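Local structure of NADH:ubiquinone oxidoreductase, Na translocating, F subunit (2R6H) at residues P253-G262 against L277-D287; N17-K25 against D60-W69. The protein is the FAD- and NAD-binding region of a sodium-translocating oxidoreductase subunit, and binds flavin-adenine dinucleotide. One frame throughout, in Å; residues are numbered along the deposited sequence.

The two contacts lie on opposite sides of the chain's centre, with their own centres 32 Å apart and their nearest atoms about 10 Å apart, so they do not touch. Contact 2 comes first along the chain and is complete before contact 1 begins. It packs D60-W69, a loop running into helix 66-71, on the turn joining strands 9-19 and 24-30 of the six-stranded antiparallel sheet. Contact 1 lies within the five-stranded parallel sheet and pairs strands 256-261 and 284-287. One contact thus belongs to each of the two sheets' domains, and the FAD lies about 4 Å from the D287 side chain and about 9 Å from that of K25.

Contact 1 (P253-G262 against L277-D287); sequences PEDIEYYMCG and LGVPRNMLFFD
F285 and Y259 lie side by side on neighbouring parallel strands, the last and first strands of the beta-alpha-beta unit 256-261, 264-277, 284-287 in the NAD-binding, Rossmann-like sheet. Their ring planes are 14° apart, but the rings are slid so far along that they barely overlap; F285 CD2 lies over one face of the Y259 ring, toward its rim. Both CG atoms stand anti to their carbonyl carbons (chi1 -57° in F285, -58° in Y259), which sends the two rings the same way. Beyond this pair, E257 CG meets F285 CE2 at the ring edge, 3.5 Å away.

The other face of the sheet carries Y258, L284, M260 and F286. M260 CG packs on F286 CD2 at 3.5 Å, and the selenium of M260, a selenomethionine, sits obliquely to that ring in a Met-aromatic contact. L284 CD1 reaches back to Y258 CB, while V279 CG1 touches Y258 CE1. M283 lies against the E254 and I256 carbonyls, its CB 3.5 Å from I256 O.

Backbone bonds alternate along the parallel ladder, from Y258 N to M283 O (2.8 Å) through to D287 N and M260 O. At that end the D287 side chain comes close to the FAD.

Further out, strand 158-164 flanks 256-261 on its other edge, and helix 264-277 covers the M260 side through M266 and V270. E257 is held by R186 and T155, and Y259 OH by Q153 N as well as by E257 OE1, which it meets from above the carboxylate plane. The Y258 hydroxyl gives its proton to P253 O, 2.9 Å away and near the plane of the ring.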
loop_
_atom_site.group_PDB
_atom_site.type_symbol
_atom_site.label_atom_id
_atom_site.label_comp_id
_atom_site.label_asym_id
_atom_site.label_seq_id
_atom_site.Cartn_x
_atom_site.Cartn_y
_atom_site.Cartn_z
ATOM N N PRO A 253 3.721 -7.615 -24.998
ATOM C CA PRO A 253 3.896 -7.327 -23.575
ATOM C C PRO A 253 5.099 -6.428 -23.321
ATOM O O PRO A 253 5.219 -5.867 -22.240
ATOM C CB PRO A 253 4.144 -8.710 -22.973
ATOM C CG PRO A 253 3.609 -9.662 -23.961
ATOM C CD PRO A 253 3.855 -9.049 -25.289
ATOM N N GLU A 254 5.975 -6.286 -24.305
ATOM C CA GLU A 254 7.245 -5.610 -24.079
ATOM C C GLU A 254 7.164 -4.094 -24.319
ATOM O O GLU A 254 8.150 -3.363 -24.145
ATOM C CB GLU A 254 8.350 -6.259 -24.923
ATOM C CG GLU A 254 8.230 -6.037 -26.429
ATOM C CD GLU A 254 7.210 -6.939 -27.118
ATOM O OE1 GLU A 254 6.571 -7.783 -26.450
ATOM O OE2 GLU A 254 7.049 -6.804 -28.350
ATOM N N ASP A 255 5.976 -3.633 -24.701
ATOM C CA ASP A 255 5.736 -2.222 -24.972
ATOM C C ASP A 255 5.018 -1.591 -23.806
ATOM O O ASP A 255 4.577 -0.443 -23.867
ATOM C CB ASP A 255 4.865 -2.059 -26.213
ATOM C CG ASP A 255 5.563 -2.503 -27.472
ATOM O OD1 ASP A 255 6.788 -2.760 -27.395
ATOM O OD2 ASP A 255 4.892 -2.593 -28.529
ATOM N N ILE A 256 4.873 -2.363 -22.746
ATOM C CA ILE A 256 4.119 -1.912 -21.604
ATOM C C ILE A 256 5.084 -1.399 -20.553
ATOM O O ILE A 256 6.199 -1.904 -20.428
ATOM C CB ILE A 256 3.275 -3.064 -21.025
ATOM C CG1 ILE A 256 2.313 -3.609 -22.086
ATOM C CG2 ILE A 256 2.516 -2.613 -19.780
ATOM C CD1 ILE A 256 1.438 -4.745 -21.589
ATOM N N GLU A 257 4.663 -0.373 -19.826
ATOM C CA GLU A 257 5.378 0.043 -18.638
ATOM C C GLU A 257 4.675 -0.613 -17.473
ATOM O O GLU A 257 3.451 -0.591 -17.382
ATOM C CB GLU A 257 5.399 1.570 -18.501
ATOM C CG GLU A 257 6.538 2.237 -19.280
ATOM C CD GLU A 257 6.193 3.627 -19.806
ATOM O OE1 GLU A 257 5.210 4.234 -19.301
ATOM O OE2 GLU A 257 6.918 4.097 -20.728
ATOM N N TYR A 258 5.465 -1.229 -16.605
ATOM C CA TYR A 258 4.959 -1.947 -15.446
ATOM C C TYR A 258 5.250 -1.164 -14.173
ATOM O O TYR A 258 6.409 -0.998 -13.783
ATOM C CB TYR A 258 5.618 -3.323 -15.375
ATOM C CG TYR A 258 5.225 -4.199 -16.526
ATOM C CD1 TYR A 258 5.921 -4.166 -17.717
ATOM C CD2 TYR A 258 4.133 -5.038 -16.435
ATOM C CE1 TYR A 258 5.544 -4.949 -18.780
ATOM C CE2 TYR A 258 3.755 -5.830 -17.491
ATOM C CZ TYR A 258 4.462 -5.778 -18.657
ATOM O OH TYR A 258 4.077 -6.568 -19.707
ATOM N N TYR A 259 4.214 -0.663 -13.520
ATOM C CA TYR A 259 4.432 -0.032 -12.232
ATOM C C TYR A 259 3.935 -0.961 -11.147
ATOM O O TYR A 259 2.749 -1.225 -11.054
ATOM C CB TYR A 259 3.740 1.333 -12.172
ATOM C CG TYR A 259 4.210 2.284 -13.253
ATOM C CD1 TYR A 259 5.227 3.202 -13.014
ATOM C CD2 TYR A 259 3.653 2.247 -14.519
ATOM C CE1 TYR A 259 5.662 4.057 -14.013
ATOM C CE2 TYR A 259 4.080 3.101 -15.518
ATOM C CZ TYR A 259 5.081 4.000 -15.262
ATOM O OH TYR A 259 5.487 4.834 -16.270
HETATM N N MSE A 260 4.839 -1.493 -10.342
HETATM C CA MSE A 260 4.397 -2.342 -9.254
HETATM C C MSE A 260 4.927 -1.888 -7.910
HETATM O O MSE A 260 5.992 -1.298 -7.821
HETATM C CB MSE A 260 4.766 -3.800 -9.504
HETATM C CG MSE A 260 6.050 -4.252 -8.859
HETATM SE SE MSE A 260 6.371 -6.150 -9.220
HETATM C CE MSE A 260 4.578 -6.809 -8.887
ATOM N N CYS A 261 4.147 -2.150 -6.871
ATOM C CA CYS A 261 4.618 -2.015 -5.510
ATOM C C CYS A 261 3.942 -3.058 -4.644
ATOM O O CYS A 261 2.722 -3.186 -4.646
ATOM C CB CYS A 261 4.342 -0.629 -4.957
ATOM S SG CYS A 261 5.193 -0.359 -3.390
ATOM N N GLY A 262 4.749 -3.805 -3.907
ATOM C CA GLY A 262 4.247 -4.852 -3.044
ATOM C C GLY A 262 5.419 -5.610 -2.463
ATOM O O GLY A 262 6.575 -5.235 -2.687
ATOM N N LEU A 277 8.926 -14.194 -20.080
ATOM C CA LEU A 277 8.058 -13.598 -21.085
ATOM C C LEU A 277 8.835 -12.714 -22.081
ATOM O O LEU A 277 8.294 -12.266 -23.096
ATOM C CB LEU A 277 6.936 -12.815 -20.399
ATOM C CG LEU A 277 5.738 -12.488 -21.276
ATOM C CD1 LEU A 277 5.336 -13.706 -22.044
ATOM C CD2 LEU A 277 4.595 -12.009 -20.433
ATOM N N GLY A 278 10.110 -12.481 -21.798
ATOM C CA GLY A 278 10.941 -11.691 -22.688
ATOM C C GLY A 278 10.726 -10.185 -22.601
ATOM O O GLY A 278 11.065 -9.452 -23.534
ATOM N N VAL A 279 10.153 -9.724 -21.490
ATOM C CA VAL A 279 10.035 -8.299 -21.216
ATOM C C VAL A 279 11.329 -7.822 -20.594
ATOM O O VAL A 279 11.788 -8.384 -19.602
ATOM C CB VAL A 279 8.893 -7.992 -20.246
ATOM C CG1 VAL A 279 8.916 -6.524 -19.862
ATOM C CG2 VAL A 279 7.564 -8.360 -20.867
ATOM N N PRO A 280 11.922 -6.782 -21.188
ATOM C CA PRO A 280 13.229 -6.218 -20.835
ATOM C C PRO A 280 13.147 -5.489 -19.504
ATOM O O PRO A 280 12.125 -4.859 -19.235
ATOM C CB PRO A 280 13.489 -5.205 -21.953
ATOM C CG PRO A 280 12.452 -5.487 -23.004
ATOM C CD PRO A 280 11.282 -6.043 -22.282
ATOM N N ARG A 281 14.209 -5.549 -18.705
ATOM C CA ARG A 281 14.167 -5.049 -17.337
ATOM C C ARG A 281 13.749 -3.588 -17.208
ATOM O O ARG A 281 13.073 -3.212 -16.246
ATOM C CB ARG A 281 15.505 -5.276 -16.644
ATOM C CG ARG A 281 15.923 -6.727 -16.628
ATOM C CD ARG A 281 16.373 -7.143 -15.241
ATOM N NE ARG A 281 17.300 -8.265 -15.301
ATOM C CZ ARG A 281 18.621 -8.142 -15.176
ATOM N NH1 ARG A 281 19.162 -6.940 -14.976
ATOM N NH2 ARG A 281 19.401 -9.218 -15.246
ATOM N N ASN A 282 14.143 -2.768 -18.177
ATOM C CA ASN A 282 13.875 -1.332 -18.109
ATOM C C ASN A 282 12.409 -0.936 -18.376
ATOM O O ASN A 282 12.096 0.236 -18.553
ATOM C CB ASN A 282 14.833 -0.562 -19.025
ATOM C CG ASN A 282 14.631 -0.889 -20.487
ATOM O OD1 ASN A 282 15.365 -0.410 -21.346
ATOM N ND2 ASN A 282 13.640 -1.721 -20.780
HETATM N N MSE A 283 11.515 -1.914 -18.404
HETATM C CA MSE A 283 10.116 -1.637 -18.665
HETATM C C MSE A 283 9.331 -1.872 -17.385
HETATM O O MSE A 283 8.111 -1.753 -17.341
HETATM C CB MSE A 283 9.613 -2.537 -19.787
HETATM C CG MSE A 283 10.111 -2.138 -21.160
HETATM SE SE MSE A 283 9.642 -0.281 -21.599
HETATM C CE MSE A 283 9.649 -0.366 -23.584
ATOM N N LEU A 284 10.073 -2.204 -16.341
ATOM C CA LEU A 284 9.518 -2.496 -15.037
ATOM C C LEU A 284 9.949 -1.407 -14.062
ATOM O O LEU A 284 11.138 -1.119 -13.931
ATOM C CB LEU A 284 10.036 -3.852 -14.569
ATOM C CG LEU A 284 9.885 -4.201 -13.087
ATOM C CD1 LEU A 284 8.416 -4.453 -12.718
ATOM C CD2 LEU A 284 10.757 -5.395 -12.715
ATOM N N PHE A 285 8.985 -0.791 -13.387
ATOM C CA PHE A 285 9.284 0.236 -12.393
ATOM C C PHE A 285 8.821 -0.194 -11.010
ATOM O O PHE A 285 7.630 -0.152 -10.711
ATOM C CB PHE A 285 8.633 1.554 -12.792
ATOM C CG PHE A 285 9.043 2.024 -14.142
ATOM C CD1 PHE A 285 10.140 2.856 -14.292
ATOM C CD2 PHE A 285 8.356 1.617 -15.273
ATOM C CE1 PHE A 285 10.536 3.294 -15.539
ATOM C CE2 PHE A 285 8.753 2.046 -16.536
ATOM C CZ PHE A 285 9.845 2.887 -16.664
ATOM N N PHE A 286 9.770 -0.591 -10.167
ATOM C CA PHE A 286 9.457 -1.164 -8.861
ATOM C C PHE A 286 9.810 -0.245 -7.685
ATOM O O PHE A 286 10.953 0.197 -7.554
ATOM C CB PHE A 286 10.179 -2.502 -8.718
ATOM C CG PHE A 286 9.966 -3.171 -7.402
ATOM C CD1 PHE A 286 11.030 -3.750 -6.729
ATOM C CD2 PHE A 286 8.704 -3.237 -6.835
ATOM C CE1 PHE A 286 10.839 -4.397 -5.502
ATOM C CE2 PHE A 286 8.502 -3.874 -5.605
ATOM C CZ PHE A 286 9.575 -4.459 -4.940
ATOM N N ASP A 287 8.813 0.047 -6.847
ATOM C CA ASP A 287 9.023 0.745 -5.579
ATOM C C ASP A 287 9.190 -0.282 -4.463
ATOM O O ASP A 287 8.247 -0.992 -4.087
ATOM C CB ASP A 287 7.875 1.718 -5.260
ATOM C CG ASP A 287 8.298 2.839 -4.300
ATOM O OD1 ASP A 287 9.507 2.920 -3.992
ATOM O OD2 ASP A 287 7.435 3.644 -3.867
#

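Contact 2 (N17-K25 against D60-W69); sequences NKNVSTFIK and DIQDRFRGDW. With SO4 (sulfate ion), chain G; SO4 (sulfate ion), chain E.
F65 is pressed against the turn between strands 9-19 and 24-30, a beta hairpin of the antiparallel FAD-domain sheet. One face of its ring lies on the S21 peptide, with S21 O 3.3 Å above the plane; the opposite face is covered by R64 CG. Next to it the indole of W69 points NE1 at T22 O (3.0 Å), in the ring plane, while F23 CE1 sits over one indole face. The F23 and W69 planes meet obliquely at 42°. T22 OG1 is hydrogen-bonded to E199.

Polar bonds tie this packed side together. K25 NZ reaches D60 O at 3.0 Å, in the carbonyl plane, and also N17 O. Q62, bent at chi2 (91°), swings its amide back to give NE2 to N19 O at 2.7 Å, with the oxygen close to the amide plane.

The solvent side is looser. R64 runs extended from CG to NE, and its guanidinium edge faces two sulfates, probably from the crystallisation liquor. One of them also takes a weak, long bond from the amide that grips N19: Q62 NE2 stands 3.4 Å from its O3.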
loop_
_atom_site.group_PDB
_atom_site.type_symbol
_atom_site.label_atom_id
_atom_site.label_comp_id
_atom_site.label_asym_id
_atom_site.label_seq_id
_atom_site.Cartn_x
_atom_site.Cartn_y
_atom_site.Cartn_z
ATOM N N ASN A 17 -7.280 7.545 11.941
ATOM C CA ASN A 17 -6.532 6.294 11.930
ATOM C C ASN A 17 -7.434 5.081 12.126
ATOM O O ASN A 17 -7.416 4.443 13.179
ATOM C CB ASN A 17 -5.439 6.315 13.002
ATOM C CG ASN A 17 -4.256 5.439 12.644
ATOM O OD1 ASN A 17 -3.840 5.379 11.487
ATOM N ND2 ASN A 17 -3.705 4.752 13.638
ATOM N N LYS A 18 -8.223 4.766 11.103
ATOM C CA LYS A 18 -9.098 3.600 11.142
ATOM C C LYS A 18 -8.552 2.472 10.273
ATOM O O LYS A 18 -7.922 2.718 9.244
ATOM C CB LYS A 18 -10.510 3.976 10.689
ATOM C CG LYS A 18 -11.461 4.304 11.830
ATOM C CD LYS A 18 -12.521 5.301 11.396
ATOM C CE LYS A 18 -13.630 4.622 10.610
ATOM N NZ LYS A 18 -14.663 5.592 10.151
ATOM N N ASN A 19 -8.799 1.236 10.693
ATOM C CA ASN A 19 -8.425 0.069 9.902
ATOM C C ASN A 19 -9.120 0.044 8.545
ATOM O O ASN A 19 -10.319 0.306 8.446
ATOM C CB ASN A 19 -8.726 -1.218 10.671
ATOM C CG ASN A 19 -7.536 -1.713 11.470
ATOM O OD1 ASN A 19 -7.161 -1.118 12.480
ATOM N ND2 ASN A 19 -6.934 -2.807 11.019
ATOM N N VAL A 20 -8.360 -0.271 7.502
ATOM C CA VAL A 20 -8.890 -0.301 6.153
ATOM C C VAL A 20 -8.841 -1.762 5.604
ATOM O O VAL A 20 -9.572 -2.144 4.684
ATOM C CB VAL A 20 -8.159 0.760 5.300
ATOM C CG1 VAL A 20 -6.998 0.158 4.513
ATOM C CG2 VAL A 20 -9.131 1.480 4.410
ATOM N N SER A 21 -7.990 -2.580 6.219
ATOM C CA SER A 21 -8.025 -4.027 6.050
ATOM C C SER A 21 -7.611 -4.576 7.387
ATOM O O SER A 21 -7.595 -3.841 8.366
ATOM C CB SER A 21 -7.017 -4.475 5.019
ATOM O OG SER A 21 -5.725 -4.313 5.558
ATOM N N THR A 22 -7.233 -5.846 7.445
ATOM C CA THR A 22 -6.871 -6.418 8.742
ATOM C C THR A 22 -5.556 -5.877 9.326
ATOM O O THR A 22 -5.429 -5.694 10.533
ATOM C CB THR A 22 -6.811 -7.933 8.711
ATOM O OG1 THR A 22 -8.126 -8.452 8.492
ATOM C CG2 THR A 22 -6.303 -8.440 10.048
ATOM N N PHE A 23 -4.587 -5.613 8.465
ATOM C CA PHE A 23 -3.306 -5.148 8.938
ATOM C C PHE A 23 -2.848 -3.823 8.304
ATOM O O PHE A 23 -1.677 -3.427 8.417
ATOM C CB PHE A 23 -2.283 -6.241 8.726
ATOM C CG PHE A 23 -2.584 -7.479 9.480
ATOM C CD1 PHE A 23 -2.759 -7.439 10.853
ATOM C CD2 PHE A 23 -2.687 -8.691 8.830
ATOM C CE1 PHE A 23 -3.039 -8.598 11.564
ATOM C CE2 PHE A 23 -2.968 -9.846 9.533
ATOM C CZ PHE A 23 -3.142 -9.803 10.894
ATOM N N ILE A 24 -3.767 -3.126 7.644
ATOM C CA ILE A 24 -3.446 -1.808 7.112
ATOM C C ILE A 24 -4.418 -0.744 7.608
ATOM O O ILE A 24 -5.616 -0.790 7.319
ATOM C CB ILE A 24 -3.400 -1.822 5.593
ATOM C CG1 ILE A 24 -2.617 -3.050 5.143
ATOM C CG2 ILE A 24 -2.740 -0.555 5.093
ATOM C CD1 ILE A 24 -2.626 -3.271 3.672
ATOM N N LYS A 25 -3.893 0.190 8.393
ATOM C CA LYS A 25 -4.652 1.364 8.787
ATOM C C LYS A 25 -4.494 2.452 7.736
ATOM O O LYS A 25 -3.420 2.617 7.142
ATOM C CB LYS A 25 -4.198 1.884 10.148
ATOM C CG LYS A 25 -4.987 1.308 11.276
ATOM C CD LYS A 25 -4.282 1.491 12.600
ATOM C CE LYS A 25 -5.128 0.930 13.724
ATOM N NZ LYS A 25 -6.509 1.489 13.684
ATOM N N ASP A 60 -7.220 0.292 18.267
ATOM C CA ASP A 60 -8.620 0.388 17.876
ATOM C C ASP A 60 -8.834 -0.334 16.556
ATOM O O ASP A 60 -8.408 0.146 15.507
ATOM C CB ASP A 60 -9.050 1.851 17.737
ATOM C CG ASP A 60 -10.564 2.024 17.756
ATOM O OD1 ASP A 60 -11.279 1.005 17.676
ATOM O OD2 ASP A 60 -11.043 3.177 17.862
ATOM N N ILE A 61 -9.497 -1.486 16.620
ATOM C CA ILE A 61 -9.795 -2.297 15.438
ATOM C C ILE A 61 -11.296 -2.588 15.297
ATOM O O ILE A 61 -11.920 -3.075 16.232
ATOM C CB ILE A 61 -9.052 -3.657 15.505
ATOM C CG1 ILE A 61 -7.580 -3.449 15.857
ATOM C CG2 ILE A 61 -9.204 -4.426 14.179
ATOM C CD1 ILE A 61 -6.786 -2.912 14.698
ATOM N N GLN A 62 -11.871 -2.336 14.127
ATOM C CA GLN A 62 -13.299 -2.609 13.921
ATOM C C GLN A 62 -13.690 -4.099 13.931
ATOM O O GLN A 62 -12.883 -4.975 13.643
ATOM C CB GLN A 62 -13.790 -1.981 12.623
ATOM C CG GLN A 62 -13.412 -0.544 12.434
ATOM C CD GLN A 62 -12.103 -0.409 11.718
ATOM O OE1 GLN A 62 -11.040 -0.643 12.300
ATOM N NE2 GLN A 62 -12.159 -0.039 10.442
ATOM N N ASP A 63 -14.961 -4.358 14.229
ATOM C CA ASP A 63 -15.501 -5.712 14.397
ATOM C C ASP A 63 -15.012 -6.719 13.360
ATOM O O ASP A 63 -14.715 -7.867 13.690
ATOM C CB ASP A 63 -17.039 -5.683 14.362
ATOM C CG ASP A 63 -17.649 -4.522 15.184
ATOM O OD1 ASP A 63 -16.937 -3.891 16.015
ATOM O OD2 ASP A 63 -18.864 -4.257 14.994
ATOM N N ARG A 64 -14.939 -6.284 12.109
ATOM C CA ARG A 64 -14.666 -7.181 10.995
ATOM C C ARG A 64 -13.188 -7.441 10.730
ATOM O O ARG A 64 -12.847 -8.288 9.912
ATOM C CB ARG A 64 -15.326 -6.650 9.731
ATOM C CG ARG A 64 -14.658 -5.442 9.123
ATOM C CD ARG A 64 -15.583 -4.819 8.097
ATOM N NE ARG A 64 -14.930 -3.880 7.177
ATOM C CZ ARG A 64 -14.837 -2.561 7.383
ATOM N NH1 ARG A 64 -15.334 -2.015 8.498
ATOM N NH2 ARG A 64 -14.239 -1.786 6.476
ATOM N N PHE A 65 -12.313 -6.710 11.407
ATOM C CA PHE A 65 -10.886 -6.930 11.245
ATOM C C PHE A 65 -10.298 -7.604 12.464
ATOM O O PHE A 65 -9.212 -8.180 12.411
ATOM C CB PHE A 65 -10.153 -5.616 10.981
ATOM C CG PHE A 65 -10.602 -4.933 9.737
ATOM C CD1 PHE A 65 -10.492 -5.566 8.516
ATOM C CD2 PHE A 65 -11.157 -3.665 9.782
ATOM C CE1 PHE A 65 -10.915 -4.949 7.359
ATOM C CE2 PHE A 65 -11.589 -3.043 8.621
ATOM C CZ PHE A 65 -11.464 -3.688 7.412
ATOM N N ARG A 66 -11.000 -7.538 13.580
ATOM C CA ARG A 66 -10.352 -7.990 14.790
ATOM C C ARG A 66 -10.216 -9.532 14.820
ATOM O O ARG A 66 -9.371 -10.077 15.531
ATOM C CB ARG A 66 -10.947 -7.315 16.047
ATOM C CG ARG A 66 -11.889 -8.143 16.907
ATOM C CD ARG A 66 -12.151 -7.398 18.214
ATOM N NE ARG A 66 -12.537 -6.034 17.899
ATOM C CZ ARG A 66 -13.795 -5.623 17.796
ATOM N NH1 ARG A 66 -14.804 -6.451 18.026
ATOM N NH2 ARG A 66 -14.046 -4.363 17.484
ATOM N N GLY A 67 -10.989 -10.214 13.974
ATOM C CA GLY A 67 -11.008 -11.670 13.920
ATOM C C GLY A 67 -9.661 -12.376 13.827
ATOM O O GLY A 67 -9.413 -13.337 14.560
ATOM N N ASP A 68 -8.789 -11.921 12.933
ATOM C CA ASP A 68 -7.479 -12.546 12.787
ATOM C C ASP A 68 -6.548 -12.247 13.957
ATOM O O ASP A 68 -5.697 -13.066 14.312
ATOM C CB ASP A 68 -6.828 -12.127 11.475
ATOM C CG ASP A 68 -7.359 -12.910 10.280
ATOM O OD1 ASP A 68 -8.401 -13.605 10.430
ATOM O OD2 ASP A 68 -6.723 -12.832 9.196
ATOM N N TRP A 69 -6.710 -11.060 14.537
ATOM C CA TRP A 69 -5.958 -10.642 15.716
ATOM C C TRP A 69 -6.284 -11.526 16.894
ATOM O O TRP A 69 -5.425 -11.768 17.725
ATOM C CB TRP A 69 -6.303 -9.209 16.097
ATOM C CG TRP A 69 -5.921 -8.216 15.083
ATOM C CD1 TRP A 69 -6.428 -8.092 13.829
ATOM C CD2 TRP A 69 -4.955 -7.175 15.223
ATOM N NE1 TRP A 69 -5.831 -7.049 13.177
ATOM C CE2 TRP A 69 -4.917 -6.466 14.021
ATOM C CE3 TRP A 69 -4.105 -6.786 16.264
ATOM C CZ2 TRP A 69 -4.071 -5.389 13.808
ATOM C CZ3 TRP A 69 -3.268 -5.712 16.050
ATOM C CH2 TRP A 69 -3.255 -5.029 14.833
HETATM S S SO4 G . -17.730 -3.490 10.998
HETATM O O1 SO4 G . -16.663 -4.487 11.050
HETATM O O2 SO4 G . -17.151 -2.209 10.587
HETATM O O3 SO4 G . -18.766 -3.980 10.080
HETATM O O4 SO4 G . -18.298 -3.302 12.327
HETATM S S SO4 E . -15.462 1.709 9.203
HETATM O O1 SO4 E . -14.433 2.620 8.715
HETATM O O2 SO4 E . -16.708 2.071 8.546
HETATM O O3 SO4 E . -15.128 0.333 8.847
HETATM O O4 SO4 E . -15.627 1.814 10.656
#